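Multicopper oxidase (Pseudomonas thermotolerans, PDB 6VOW) probably couples the one-electron oxidation of laccase-type substrates to the reduction of dioxygen to water at its bound copper centres. Local coordinates at residues 150-154 and 222-226; 241-247 and 266-272; 373-379 and 424-429; 396-402 and 410-415. All coordinates share one frame; numbering follows the deposited sequence.

Interaction 1. Residues 150-154 and 222-226; sequences VGPLV and RLFNL
Pro152 and Phe224 meet where strand 151-154 passes over strand 222-225, the two running roughly antiparallel at 139° with axes 8.3 Å apart, so side chains rather than backbone bonds join them. Pro152 sets CB on the ring: Pro152 CB stands 3.7 Å from the centroid of the Phe224 ring, only 9° off the ring normal, a CH-pi contact over the centre of the face. At the rim of the same ring, near its plane, Val154 CG2 comes to 4.1 Å from Phe224 CZ. The two strands belong to different sheets, 151-156 to one in the N-terminal cupredoxin-like region and 218-225 to the six-stranded sheet that follows, and the contact packs one cupredoxin-like layer against the next. Cut back to an alanine, Phe224 would probably leave a gap beneath Pro152 and Val154 CG2 without its ring-edge neighbour. Farther along, Val154 and Arg222 cross at about a right angle. With CG1 anti to the backbone N (chi1 -180°), Val154 lays this methyl over the centre of the guanidinium face, 3.4 Å from Arg222 CZ; the polar end is held by a salt bridge to Glu166 and a hydrogen bond to Asn132. At the other end Val150 and Leu226 slide past each other in opposite directions, tightly, Val150 CG2 lying 3.5 Å from Leu226 CB.

Interaction 2. Residues 241-247 and 266-272; sequences ARLYALD and MRIDLAV
Asp247 OD1 is gripped from two directions: Arg267 N donates to it over 3.0 Å, on the anti side of the carboxylate, and a water donates to it over 2.6 Å. The same water also donates to Arg267 O, which in turn accepts Asp247 N at 2.8 Å from above its carbonyl plane. The turn of CG away from the carbonyl carbon, beside the backbone N (chi1 -50°), brings the carboxylate back to the opposite strand. The Arg267 side chain, bent at chi2 and chi3, lays one guanidinium face over Asp247 CA. Charge attraction to OD1 is long and lies out of the guanidinium plane; the stronger partners of this arginine are Asn132 and Asp413, while Asp247 OD2 bonds to Thr412. From here strands 241-246 and 267-272 pair antiparallel, with a beta bulge between Leu243 and Ala245, where Tyr244 N bonds almost straight (177°) to Asp269 O. On one face Leu243 CD2 meets Ile268 CD1 at 3.8 Å, and Ala241 CB touches Leu270 CD1 at 3.6 Å. On the other, Ala271 CB lies obliquely to the Tyr244 ring. Without this carboxylate, as with a leucine here, Arg267 N would probably lose its acceptor, Thr412 OG1 its partner and the water one of its two acceptors. The Arg267 side chain lies about 7 Å from the Cu-O-Cu linkage; two aspartates, Asp247 and Asp413, flank it in this buried place, so their charges probably offset one another in part.

Interaction 3. Residues 373-379 and 424-429; sequences GGHYIFE and RVALVA
The Phe378 ring carries Leu427 CD2 over the centre of one face, a CH-pi contact 3.5 Å from the centroid and 12° off the normal. Leu427 reaches there with CG wedged between its backbone N and carbonyl carbon (chi1 54°), which swings the methyl end toward the neighbouring strand. The Tyr376 ring has Ala429 CB at its edge, near the ring plane, 3.8 Å from Tyr376 CE1, while its hydroxyl bonds to Lys371 N. On the opposite side of the sheet, Val428 lies alongside His375, pointing the same way, and puts CG2 over a face of the imidazole, 3.5 Å from His375 NE2. Strands 375-379 and 424-428 are antiparallel neighbours in a five-stranded sheet of the C-terminal cupredoxin-like region, and regular backbone pairing holds them: Tyr376 N to Leu427 O is nearly straight (176°), and its return bond from Leu427 N to Tyr376 O is 3.0 Å. Farther along, Gly373 N donates to Ala429 O at 2.7 Å; the positive phi of Gly373 suits a glycine. Ile377 CD1 rests 4.0 Å from Ala426 CB. Glu379 and Arg424 touch through their aliphatic parts, the guanidinium bonding to Ser401 instead. The contact is therefore held by backbone bonds and by methyl groups on aromatic rings, and charge probably adds little.

Interaction 4. Residues 396-402 and 410-415; sequences VFKVLSS and YFTDTY
Val399 fits closely against Tyr410 in the beta hairpin of strands 397-402 and 410-412, the edge of a five-stranded sheet in the C-terminal cupredoxin-like region. Val399 CG2 stands over one face of the tyrosine ring, toward its rim, and is pressed 3.5 Å from Thr412 CG2, closer than usual for two methyls. Val399 CG1 meets the Tyr415 ring obliquely, the two side chains crossing at about a right angle. Beside them Phe397, its CG between backbone N and carbonyl carbon (chi1 52°), folds its ring over the second strand, with Thr412 O above the centre of one face and Tyr415 N in plane at the edge. Phe397 and Thr412 pair by two backbone bonds, Thr412 N reaching Phe397 O at 2.8 Å. Where Lys398 crosses Phe411 the packing is looser and both residues are partly exposed: the extended lysine chain runs over the ring, Lys398 CB 4.1 Å from the Phe411 centroid, before its amine pairs with Glu316. Toward the turn, Tyr410 N to Val399 O is a weak, 3.4 Å bond. Beyond Thr412 the chain enters the copper region: Asp413 bonds to His96, a residue of the Cu-O-Cu pocket, while Thr414 OG1 donates to the anti lone pair of Asp413 OD1 at 2.8 Å.

Overall arrangement
From the N terminus, interaction 1 comes first, joining strand 151-156 to strand 218-225 across 67 intervening residues and so packing two sheets together. Interaction 2 follows in series, closing a short loop of 18 residues; its strand 267-273 neighbours strand 218-225, so the first two contacts share a sheet. Later, interaction 3 closes a longer loop, and the hairpin of interaction 4 is nested within it, with strand 397-402 pairing directly against strand 422-428. Interactions 2 and 4 meet although remote in sequence: Arg267 and Asp413, with Asp247 and Thr412, bridge the middle and C-terminal regions near copper. Interactions 1 and 3 stay about 18 Å apart at their nearest atoms.

Interaction 1. Residues 150-154 and 222-226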
loop_
_atom_site.group_PDB
_atom_site.type_symbol
_atom_site.label_atom_id
_atom_site.label_comp_id
_atom_site.label_asym_id
_atom_site.label_seq_id
_atom_site.Cartn_x
_atom_site.Cartn_y
_atom_site.Cartn_z
ATOM N N VAL A 150 -5.870 3.630 -8.335
ATOM C CA VAL A 150 -4.820 3.003 -7.598
ATOM C C VAL A 150 -3.846 2.367 -8.560
ATOM O O VAL A 150 -4.263 1.810 -9.620
ATOM C CB VAL A 150 -5.290 1.913 -6.656
ATOM C CG1 VAL A 150 -6.184 2.429 -5.598
ATOM C CG2 VAL A 150 -5.896 0.773 -7.358
ATOM N N GLY A 151 -2.578 2.430 -8.217
ATOM C CA GLY A 151 -1.581 1.775 -9.096
ATOM C C GLY A 151 -0.353 1.301 -8.353
ATOM O O GLY A 151 -0.048 1.819 -7.285
ATOM N N PRO A 152 0.396 0.356 -8.920
ATOM C CA PRO A 152 1.680 -0.059 -8.354
ATOM C C PRO A 152 2.849 0.855 -8.785
ATOM O O PRO A 152 2.867 1.296 -9.968
ATOM C CB PRO A 152 1.880 -1.495 -8.936
ATOM C CG PRO A 152 1.013 -1.595 -10.105
ATOM C CD PRO A 152 0.160 -0.311 -10.185
ATOM N N LEU A 153 3.766 1.133 -7.838
ATOM C CA LEU A 153 5.103 1.770 -8.076
ATOM C C LEU A 153 6.233 0.872 -7.622
ATOM O O LEU A 153 6.306 0.508 -6.451
ATOM C CB LEU A 153 5.224 3.067 -7.319
ATOM C CG LEU A 153 6.529 3.830 -7.299
ATOM C CD1 LEU A 153 6.997 4.064 -8.703
ATOM C CD2 LEU A 153 6.379 5.124 -6.532
ATOM N N VAL A 154 7.067 0.424 -8.556
ATOM C CA VAL A 154 8.277 -0.371 -8.238
ATOM C C VAL A 154 9.507 0.516 -8.285
ATOM O O VAL A 154 9.736 1.167 -9.305
ATOM C CB VAL A 154 8.463 -1.545 -9.229
ATOM C CG1 VAL A 154 9.681 -2.351 -8.897
ATOM C CG2 VAL A 154 7.264 -2.488 -9.184
ATOM N N ARG A 222 5.508 -9.648 -6.736
ATOM C CA ARG A 222 5.336 -8.363 -6.047
ATOM C C ARG A 222 3.840 -8.264 -5.808
ATOM O O ARG A 222 3.089 -8.222 -6.765
ATOM C CB ARG A 222 5.795 -7.208 -6.971
ATOM C CG ARG A 222 7.257 -7.292 -7.342
ATOM C CD ARG A 222 7.584 -6.219 -8.354
ATOM N NE ARG A 222 9.021 -6.155 -8.743
ATOM C CZ ARG A 222 9.990 -5.599 -8.028
ATOM N NH1 ARG A 222 9.793 -5.131 -6.864
ATOM N NH2 ARG A 222 11.249 -5.559 -8.496
ATOM N N LEU A 223 3.427 -8.243 -4.541
ATOM C CA LEU A 223 1.979 -8.330 -4.191
ATOM C C LEU A 223 1.607 -7.024 -3.604
ATOM O O LEU A 223 2.189 -6.600 -2.586
ATOM C CB LEU A 223 1.780 -9.412 -3.176
ATOM C CG LEU A 223 1.799 -10.767 -3.906
ATOM C CD1 LEU A 223 2.331 -11.877 -3.018
ATOM C CD2 LEU A 223 0.388 -11.089 -4.299
ATOM N N PHE A 224 0.681 -6.363 -4.272
ATOM C CA PHE A 224 0.187 -5.063 -3.862
ATOM C C PHE A 224 -1.292 -5.166 -3.502
ATOM O O PHE A 224 -2.121 -5.627 -4.299
ATOM C CB PHE A 224 0.297 -4.028 -4.991
ATOM C CG PHE A 224 1.644 -3.914 -5.623
ATOM C CD1 PHE A 224 2.039 -4.790 -6.592
ATOM C CD2 PHE A 224 2.492 -2.892 -5.278
ATOM C CE1 PHE A 224 3.273 -4.603 -7.215
ATOM C CE2 PHE A 224 3.745 -2.759 -5.827
ATOM C CZ PHE A 224 4.106 -3.587 -6.857
ATOM N N ASN A 225 -1.623 -4.722 -2.312
ATOM C CA ASN A 225 -3.037 -4.685 -1.951
ATOM C C ASN A 225 -3.509 -3.270 -2.260
ATOM O O ASN A 225 -3.215 -2.305 -1.512
ATOM C CB ASN A 225 -3.248 -5.082 -0.482
ATOM C CG ASN A 225 -4.728 -4.964 -0.064
ATOM O OD1 ASN A 225 -5.523 -4.265 -0.709
ATOM N ND2 ASN A 225 -5.093 -5.659 1.017
ATOM N N LEU A 226 -4.200 -3.132 -3.390
ATOM C CA LEU A 226 -4.630 -1.866 -3.789
ATOM C C LEU A 226 -6.051 -1.632 -3.381
ATOM O O LEU A 226 -6.625 -0.656 -3.824
ATOM C CB LEU A 226 -4.414 -1.617 -5.291
ATOM C CG LEU A 226 -3.023 -1.912 -5.774
ATOM C CD1 LEU A 226 -2.954 -1.481 -7.223
ATOM C CD2 LEU A 226 -1.961 -1.145 -4.992
#

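Interaction 2. Residues 241-247 and 266-272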
loop_
_atom_site.group_PDB
_atom_site.type_symbol
_atom_site.label_atom_id
_atom_site.label_comp_id
_atom_site.label_asym_id
_atom_site.label_seq_id
_atom_site.Cartn_x
_atom_site.Cartn_y
_atom_site.Cartn_z
ATOM N N ALA A 241 7.505 -20.857 -0.731
ATOM C CA ALA A 241 7.399 -19.414 -0.902
ATOM C C ALA A 241 8.068 -18.727 0.277
ATOM O O ALA A 241 7.949 -19.165 1.420
ATOM C CB ALA A 241 5.931 -18.995 -1.087
ATOM N N ARG A 242 8.862 -17.716 -0.031
ATOM C CA ARG A 242 9.615 -16.996 0.990
ATOM C C ARG A 242 9.360 -15.525 0.903
ATOM O O ARG A 242 9.351 -14.953 -0.124
ATOM C CB ARG A 242 11.104 -17.256 0.805
ATOM C CG ARG A 242 11.446 -18.657 1.197
ATOM C CD ARG A 242 12.859 -19.001 0.823
ATOM N NE ARG A 242 13.352 -20.036 1.708
ATOM C CZ ARG A 242 14.290 -19.884 2.665
ATOM N NH1 ARG A 242 14.899 -18.703 2.899
ATOM N NH2 ARG A 242 14.635 -20.939 3.417
ATOM N N LEU A 243 9.134 -14.911 2.032
ATOM C CA LEU A 243 8.987 -13.523 2.109
ATOM C C LEU A 243 10.382 -12.906 2.052
ATOM O O LEU A 243 11.262 -13.351 2.737
ATOM C CB LEU A 243 8.274 -13.197 3.387
ATOM C CG LEU A 243 6.817 -13.699 3.391
ATOM C CD1 LEU A 243 6.226 -13.491 4.777
ATOM C CD2 LEU A 243 6.000 -12.947 2.367
ATOM N N TYR A 244 10.552 -11.911 1.196
ATOM C CA TYR A 244 11.827 -11.171 1.109
ATOM C C TYR A 244 11.736 -9.730 1.483
ATOM O O TYR A 244 12.782 -9.075 1.768
ATOM C CB TYR A 244 12.365 -11.228 -0.286
ATOM C CG TYR A 244 13.253 -12.415 -0.558
ATOM C CD1 TYR A 244 12.764 -13.697 -0.435
ATOM C CD2 TYR A 244 14.573 -12.251 -0.852
ATOM C CE1 TYR A 244 13.572 -14.805 -0.676
ATOM C CE2 TYR A 244 15.403 -13.313 -1.091
ATOM C CZ TYR A 244 14.900 -14.577 -1.027
ATOM O OH TYR A 244 15.736 -15.564 -1.276
ATOM N N ALA A 245 10.531 -9.192 1.411
ATOM C CA ALA A 245 10.295 -7.821 1.825
ATOM C C ALA A 245 8.853 -7.548 2.117
ATOM O O ALA A 245 7.961 -8.088 1.452
ATOM C CB ALA A 245 10.709 -6.870 0.730
ATOM N N LEU A 246 8.655 -6.614 3.035
ATOM C CA LEU A 246 7.294 -6.178 3.475
ATOM C C LEU A 246 7.165 -4.665 3.438
ATOM O O LEU A 246 7.988 -3.909 4.092
ATOM C CB LEU A 246 7.007 -6.658 4.869
ATOM C CG LEU A 246 7.439 -8.035 5.286
ATOM C CD1 LEU A 246 7.265 -8.205 6.824
ATOM C CD2 LEU A 246 6.687 -9.075 4.474
ATOM N N ASP A 247 6.177 -4.224 2.646
ATOM C CA ASP A 247 5.806 -2.822 2.564
ATOM C C ASP A 247 7.053 -2.036 2.112
ATOM O O ASP A 247 7.433 -1.032 2.682
ATOM C CB ASP A 247 5.250 -2.382 3.923
ATOM C CG ASP A 247 4.162 -3.369 4.452
ATOM O OD1 ASP A 247 3.236 -3.681 3.723
ATOM O OD2 ASP A 247 4.293 -3.898 5.568
ATOM N N MET A 266 -0.716 -2.627 1.899
ATOM C CA MET A 266 0.461 -3.399 2.150
ATOM C C MET A 266 0.935 -4.120 0.938
ATOM O O MET A 266 0.214 -4.431 0.024
ATOM C CB MET A 266 0.219 -4.399 3.288
ATOM C CG MET A 266 -0.026 -3.667 4.608
ATOM S SD MET A 266 -0.540 -4.833 5.880
ATOM C CE MET A 266 0.960 -5.556 6.459
ATOM N N ARG A 267 2.207 -4.408 0.959
ATOM C CA ARG A 267 2.824 -5.116 -0.151
ATOM C C ARG A 267 3.806 -6.104 0.391
ATOM O O ARG A 267 4.324 -5.967 1.490
ATOM C CB ARG A 267 3.591 -4.085 -0.995
ATOM C CG ARG A 267 2.782 -2.970 -1.589
ATOM C CD ARG A 267 2.704 -1.752 -0.703
ATOM N NE ARG A 267 3.989 -1.067 -0.410
ATOM C CZ ARG A 267 4.184 -0.348 0.684
ATOM N NH1 ARG A 267 3.249 -0.283 1.627
ATOM N NH2 ARG A 267 5.336 0.234 0.895
ATOM N N ILE A 268 4.132 -7.070 -0.426
ATOM C CA ILE A 268 5.179 -8.005 -0.112
ATOM C C ILE A 268 5.866 -8.388 -1.394
ATOM O O ILE A 268 5.284 -8.377 -2.487
ATOM C CB ILE A 268 4.648 -9.342 0.542
ATOM C CG1 ILE A 268 3.602 -10.118 -0.313
ATOM C CG2 ILE A 268 4.047 -9.046 1.887
ATOM C CD1 ILE A 268 3.167 -11.388 0.378
ATOM N N ASP A 269 7.096 -8.812 -1.227
ATOM C CA ASP A 269 7.766 -9.579 -2.291
ATOM C C ASP A 269 7.773 -10.974 -1.759
ATOM O O ASP A 269 8.290 -11.223 -0.661
ATOM C CB ASP A 269 9.193 -9.180 -2.434
ATOM C CG ASP A 269 9.375 -7.881 -3.186
ATOM O OD1 ASP A 269 8.804 -7.733 -4.282
ATOM O OD2 ASP A 269 10.142 -7.027 -2.689
ATOM N N LEU A 270 7.232 -11.859 -2.567
ATOM C CA LEU A 270 6.998 -13.193 -2.217
ATOM C C LEU A 270 7.792 -13.935 -3.269
ATOM O O LEU A 270 7.420 -13.890 -4.453
ATOM C CB LEU A 270 5.473 -13.482 -2.256
ATOM C CG LEU A 270 5.137 -14.945 -1.941
ATOM C CD1 LEU A 270 5.851 -15.445 -0.707
ATOM C CD2 LEU A 270 3.681 -15.229 -1.804
ATOM N N ALA A 271 8.929 -14.502 -2.887
ATOM C CA ALA A 271 9.678 -15.354 -3.848
ATOM C C ALA A 271 9.186 -16.752 -3.813
ATOM O O ALA A 271 9.152 -17.379 -2.715
ATOM C CB ALA A 271 11.124 -15.380 -3.550
ATOM N N VAL A 272 8.865 -17.270 -5.003
ATOM C CA VAL A 272 8.209 -18.547 -5.127
ATOM C C VAL A 272 9.094 -19.465 -6.003
ATOM O O VAL A 272 9.500 -19.080 -7.105
ATOM C CB VAL A 272 6.833 -18.364 -5.806
ATOM C CG1 VAL A 272 6.163 -19.698 -6.132
ATOM C CG2 VAL A 272 5.915 -17.613 -4.859
HETATM O O HOH W 1 3.108 -6.308 3.955
#

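Interaction 3. Residues 373-379 and 424-429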
loop_
_atom_site.group_PDB
_atom_site.type_symbol
_atom_site.label_atom_id
_atom_site.label_comp_id
_atom_site.label_asym_id
_atom_site.label_seq_id
_atom_site.Cartn_x
_atom_site.Cartn_y
_atom_site.Cartn_z
ATOM N N GLY A 373 14.831 14.882 13.388
ATOM C CA GLY A 373 15.977 14.086 13.845
ATOM C C GLY A 373 15.729 13.419 15.176
ATOM O O GLY A 373 16.543 12.672 15.636
ATOM N N GLY A 374 14.547 13.616 15.732
ATOM C CA GLY A 374 14.172 12.998 17.009
ATOM C C GLY A 374 13.788 11.539 16.824
ATOM O O GLY A 374 13.207 11.139 15.801
ATOM N N HIS A 375 14.067 10.764 17.852
ATOM C CA HIS A 375 13.788 9.331 17.875
ATOM C C HIS A 375 12.587 9.123 18.833
ATOM O O HIS A 375 12.604 9.580 19.974
ATOM C CB HIS A 375 15.037 8.578 18.307
ATOM C CG HIS A 375 16.159 8.602 17.289
ATOM N ND1 HIS A 375 16.783 9.759 16.880
ATOM C CD2 HIS A 375 16.785 7.596 16.634
ATOM C CE1 HIS A 375 17.714 9.476 15.981
ATOM N NE2 HIS A 375 17.739 8.161 15.826
ATOM N N TYR A 376 11.544 8.483 18.314
ATOM C CA TYR A 376 10.289 8.313 19.009
ATOM C C TYR A 376 9.852 6.883 18.904
ATOM O O TYR A 376 10.200 6.176 17.940
ATOM C CB TYR A 376 9.222 9.234 18.420
ATOM C CG TYR A 376 9.548 10.684 18.526
ATOM C CD1 TYR A 376 10.166 11.331 17.490
ATOM C CD2 TYR A 376 9.235 11.421 19.659
ATOM C CE1 TYR A 376 10.501 12.664 17.575
ATOM C CE2 TYR A 376 9.544 12.776 19.739
ATOM C CZ TYR A 376 10.207 13.369 18.691
ATOM O OH TYR A 376 10.549 14.664 18.698
ATOM N N ILE A 377 9.119 6.451 19.929
ATOM C CA ILE A 377 8.411 5.170 19.936
ATOM C C ILE A 377 6.971 5.592 19.926
ATOM O O ILE A 377 6.609 6.464 20.715
ATOM C CB ILE A 377 8.533 4.353 21.256
ATOM C CG1 ILE A 377 9.957 4.274 21.810
ATOM C CG2 ILE A 377 7.901 2.969 21.103
ATOM C CD1 ILE A 377 10.825 3.285 21.112
ATOM N N PHE A 378 6.171 4.975 19.053
ATOM C CA PHE A 378 4.724 5.078 19.005
ATOM C C PHE A 378 4.172 3.760 19.534
ATOM O O PHE A 378 4.449 2.687 18.966
ATOM C CB PHE A 378 4.240 5.276 17.570
ATOM C CG PHE A 378 4.452 6.657 17.027
ATOM C CD1 PHE A 378 5.402 7.556 17.543
ATOM C CD2 PHE A 378 3.686 7.070 15.966
ATOM C CE1 PHE A 378 5.558 8.830 16.985
ATOM C CE2 PHE A 378 3.840 8.313 15.415
ATOM C CZ PHE A 378 4.764 9.207 15.925
ATOM N N GLU A 379 3.441 3.852 20.648
ATOM C CA GLU A 379 2.624 2.778 21.126
ATOM C C GLU A 379 1.307 2.896 20.404
ATOM O O GLU A 379 0.611 3.912 20.506
ATOM C CB GLU A 379 2.380 2.850 22.627
ATOM C CG GLU A 379 1.811 1.518 23.163
ATOM C CD GLU A 379 1.392 1.556 24.634
ATOM O OE1 GLU A 379 0.361 2.226 24.936
ATOM O OE2 GLU A 379 2.063 0.891 25.485
ATOM N N ARG A 424 4.097 -1.662 19.496
ATOM C CA ARG A 424 5.069 -0.627 19.693
ATOM C C ARG A 424 5.894 -0.550 18.417
ATOM O O ARG A 424 6.277 -1.560 17.811
ATOM C CB ARG A 424 5.886 -0.941 20.930
ATOM C CG ARG A 424 5.088 -0.737 22.203
ATOM C CD ARG A 424 5.764 -1.287 23.429
ATOM N NE ARG A 424 6.975 -0.549 23.758
ATOM C CZ ARG A 424 8.223 -0.976 23.554
ATOM N NH1 ARG A 424 8.481 -2.158 22.990
ATOM N NH2 ARG A 424 9.244 -0.203 23.929
ATOM N N VAL A 425 6.095 0.681 18.005
ATOM C CA VAL A 425 6.587 1.025 16.703
ATOM C C VAL A 425 7.549 2.213 16.934
ATOM O O VAL A 425 7.277 3.079 17.768
ATOM C CB VAL A 425 5.339 1.350 15.833
ATOM C CG1 VAL A 425 5.502 2.563 14.972
ATOM C CG2 VAL A 425 4.974 0.190 14.962
ATOM N N ALA A 426 8.660 2.256 16.203
ATOM C CA ALA A 426 9.673 3.271 16.388
ATOM C C ALA A 426 10.199 3.871 15.072
ATOM O O ALA A 426 10.341 3.189 14.068
ATOM C CB ALA A 426 10.811 2.654 17.181
ATOM N N LEU A 427 10.490 5.166 15.125
ATOM C CA LEU A 427 10.849 5.946 13.975
ATOM C C LEU A 427 11.841 6.986 14.338
ATOM O O LEU A 427 11.933 7.376 15.502
ATOM C CB LEU A 427 9.623 6.671 13.439
ATOM C CG LEU A 427 8.839 7.549 14.420
ATOM C CD1 LEU A 427 9.067 8.971 14.081
ATOM C CD2 LEU A 427 7.317 7.319 14.403
ATOM N N VAL A 428 12.572 7.452 13.314
ATOM C CA VAL A 428 13.287 8.713 13.334
ATOM C C VAL A 428 12.449 9.731 12.609
ATOM O O VAL A 428 11.960 9.456 11.542
ATOM C CB VAL A 428 14.683 8.582 12.684
ATOM C CG1 VAL A 428 15.473 9.938 12.753
ATOM C CG2 VAL A 428 15.426 7.378 13.345
ATOM N N ALA A 429 12.266 10.910 13.226
ATOM C CA ALA A 429 11.440 11.981 12.670
ATOM C C ALA A 429 12.342 12.737 11.710
ATOM O O ALA A 429 12.800 13.827 11.961
ATOM C CB ALA A 429 10.865 12.839 13.763
#

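Interaction 4. Residues 396-402 and 410-415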
loop_
_atom_site.group_PDB
_atom_site.type_symbol
_atom_site.label_atom_id
_atom_site.label_comp_id
_atom_site.label_asym_id
_atom_site.label_seq_id
_atom_site.Cartn_x
_atom_site.Cartn_y
_atom_site.Cartn_z
ATOM N N VAL A 396 9.183 6.065 7.674
ATOM C CA VAL A 396 9.144 4.639 7.799
ATOM C C VAL A 396 9.340 4.311 9.261
ATOM O O VAL A 396 10.235 4.863 9.886
ATOM C CB VAL A 396 10.263 4.062 6.939
ATOM C CG1 VAL A 396 10.769 2.793 7.512
ATOM C CG2 VAL A 396 9.720 3.826 5.531
ATOM N N PHE A 397 8.524 3.423 9.814
ATOM C CA PHE A 397 8.762 3.054 11.190
ATOM C C PHE A 397 9.175 1.601 11.227
ATOM O O PHE A 397 8.946 0.848 10.280
ATOM C CB PHE A 397 7.552 3.337 12.099
ATOM C CG PHE A 397 6.281 2.753 11.599
ATOM C CD1 PHE A 397 5.971 1.426 11.838
ATOM C CD2 PHE A 397 5.384 3.535 10.888
ATOM C CE1 PHE A 397 4.760 0.898 11.325
ATOM C CE2 PHE A 397 4.201 3.048 10.421
ATOM C CZ PHE A 397 3.871 1.726 10.639
ATOM N N LYS A 398 9.816 1.246 12.315
ATOM C CA LYS A 398 10.252 -0.111 12.601
ATOM C C LYS A 398 9.342 -0.701 13.640
ATOM O O LYS A 398 9.146 -0.125 14.700
ATOM C CB LYS A 398 11.681 -0.077 13.180
ATOM C CG LYS A 398 12.314 -1.440 13.323
ATOM C CD LYS A 398 13.753 -1.378 13.690
ATOM C CE LYS A 398 14.465 -2.618 13.188
ATOM N NZ LYS A 398 15.915 -2.496 13.555
ATOM N N VAL A 399 8.791 -1.849 13.355
ATOM C CA VAL A 399 7.839 -2.516 14.237
ATOM C C VAL A 399 8.611 -3.255 15.277
ATOM O O VAL A 399 9.469 -4.116 14.960
ATOM C CB VAL A 399 7.021 -3.534 13.450
ATOM C CG1 VAL A 399 5.963 -4.194 14.330
ATOM C CG2 VAL A 399 6.362 -2.842 12.289
ATOM N N LEU A 400 8.320 -2.943 16.534
ATOM C CA LEU A 400 9.187 -3.467 17.570
ATOM C C LEU A 400 8.574 -4.754 18.111
ATOM O O LEU A 400 9.144 -5.883 17.952
ATOM C CB LEU A 400 9.371 -2.431 18.661
ATOM C CG LEU A 400 10.539 -1.503 18.713
ATOM C CD1 LEU A 400 10.824 -0.917 17.343
ATOM C CD2 LEU A 400 10.297 -0.441 19.765
ATOM N N SER A 401 7.391 -4.563 18.704
ATOM C CA SER A 401 6.700 -5.605 19.491
ATOM C C SER A 401 5.191 -5.477 19.353
ATOM O O SER A 401 4.667 -4.438 18.893
ATOM C CB SER A 401 7.089 -5.497 20.976
ATOM O OG SER A 401 6.899 -4.184 21.476
ATOM N N SER A 402 4.504 -6.545 19.762
ATOM C CA SER A 402 3.037 -6.482 19.899
ATOM C C SER A 402 2.559 -7.186 21.145
ATOM O O SER A 402 3.275 -7.996 21.682
ATOM C CB SER A 402 2.374 -7.058 18.682
ATOM O OG SER A 402 0.995 -6.980 18.843
ATOM N N TYR A 410 10.803 -5.100 11.966
ATOM C CA TYR A 410 10.951 -4.784 10.565
ATOM C C TYR A 410 10.448 -3.395 10.348
ATOM O O TYR A 410 9.756 -2.836 11.229
ATOM C CB TYR A 410 10.163 -5.793 9.710
ATOM C CG TYR A 410 8.655 -5.762 9.956
ATOM C CD1 TYR A 410 8.091 -6.204 11.157
ATOM C CD2 TYR A 410 7.790 -5.288 8.961
ATOM C CE1 TYR A 410 6.708 -6.155 11.350
ATOM C CE2 TYR A 410 6.442 -5.274 9.114
ATOM C CZ TYR A 410 5.905 -5.697 10.308
ATOM O OH TYR A 410 4.559 -5.629 10.367
ATOM N N PHE A 411 10.850 -2.837 9.217
ATOM C CA PHE A 411 10.506 -1.480 8.770
ATOM C C PHE A 411 9.374 -1.520 7.810
ATOM O O PHE A 411 9.313 -2.359 6.954
ATOM C CB PHE A 411 11.659 -0.818 8.006
ATOM C CG PHE A 411 12.769 -0.287 8.902
ATOM C CD1 PHE A 411 12.613 0.931 9.583
ATOM C CD2 PHE A 411 13.976 -0.972 8.994
ATOM C CE1 PHE A 411 13.588 1.412 10.409
ATOM C CE2 PHE A 411 15.006 -0.480 9.808
ATOM C CZ PHE A 411 14.802 0.711 10.513
ATOM N N THR A 412 8.512 -0.546 7.899
ATOM C CA THR A 412 7.292 -0.497 7.127
ATOM C C THR A 412 6.690 0.865 7.335
ATOM O O THR A 412 7.070 1.541 8.263
ATOM C CB THR A 412 6.330 -1.628 7.593
ATOM O OG1 THR A 412 5.119 -1.521 6.893
ATOM C CG2 THR A 412 6.064 -1.575 9.068
ATOM N N ASP A 413 5.769 1.262 6.438
ATOM C CA ASP A 413 4.950 2.471 6.521
ATOM C C ASP A 413 3.555 2.104 7.104
ATOM O O ASP A 413 2.707 2.985 7.430
ATOM C CB ASP A 413 4.828 3.132 5.140
ATOM C CG ASP A 413 4.328 2.156 4.039
ATOM O OD1 ASP A 413 3.168 1.695 4.158
ATOM O OD2 ASP A 413 5.069 1.838 3.047
ATOM N N THR A 414 3.313 0.796 7.269
ATOM C CA THR A 414 2.022 0.335 7.755
ATOM C C THR A 414 2.077 -0.822 8.692
ATOM O O THR A 414 2.795 -1.735 8.472
ATOM C CB THR A 414 1.144 0.068 6.550
ATOM O OG1 THR A 414 1.047 1.322 5.927
ATOM C CG2 THR A 414 -0.313 -0.314 6.916
ATOM N N TYR A 415 1.308 -0.754 9.760
ATOM C CA TYR A 415 1.181 -1.889 10.656
ATOM C C TYR A 415 -0.287 -2.282 10.757
ATOM O O TYR A 415 -1.137 -1.461 11.062
ATOM C CB TYR A 415 1.683 -1.605 12.058
ATOM C CG TYR A 415 1.655 -2.853 12.890
ATOM C CD1 TYR A 415 2.458 -3.950 12.514
ATOM C CD2 TYR A 415 0.828 -2.987 14.025
ATOM C CE1 TYR A 415 2.450 -5.126 13.220
ATOM C CE2 TYR A 415 0.818 -4.198 14.760
ATOM C CZ TYR A 415 1.648 -5.264 14.357
ATOM O OH TYR A 415 1.722 -6.516 15.019
#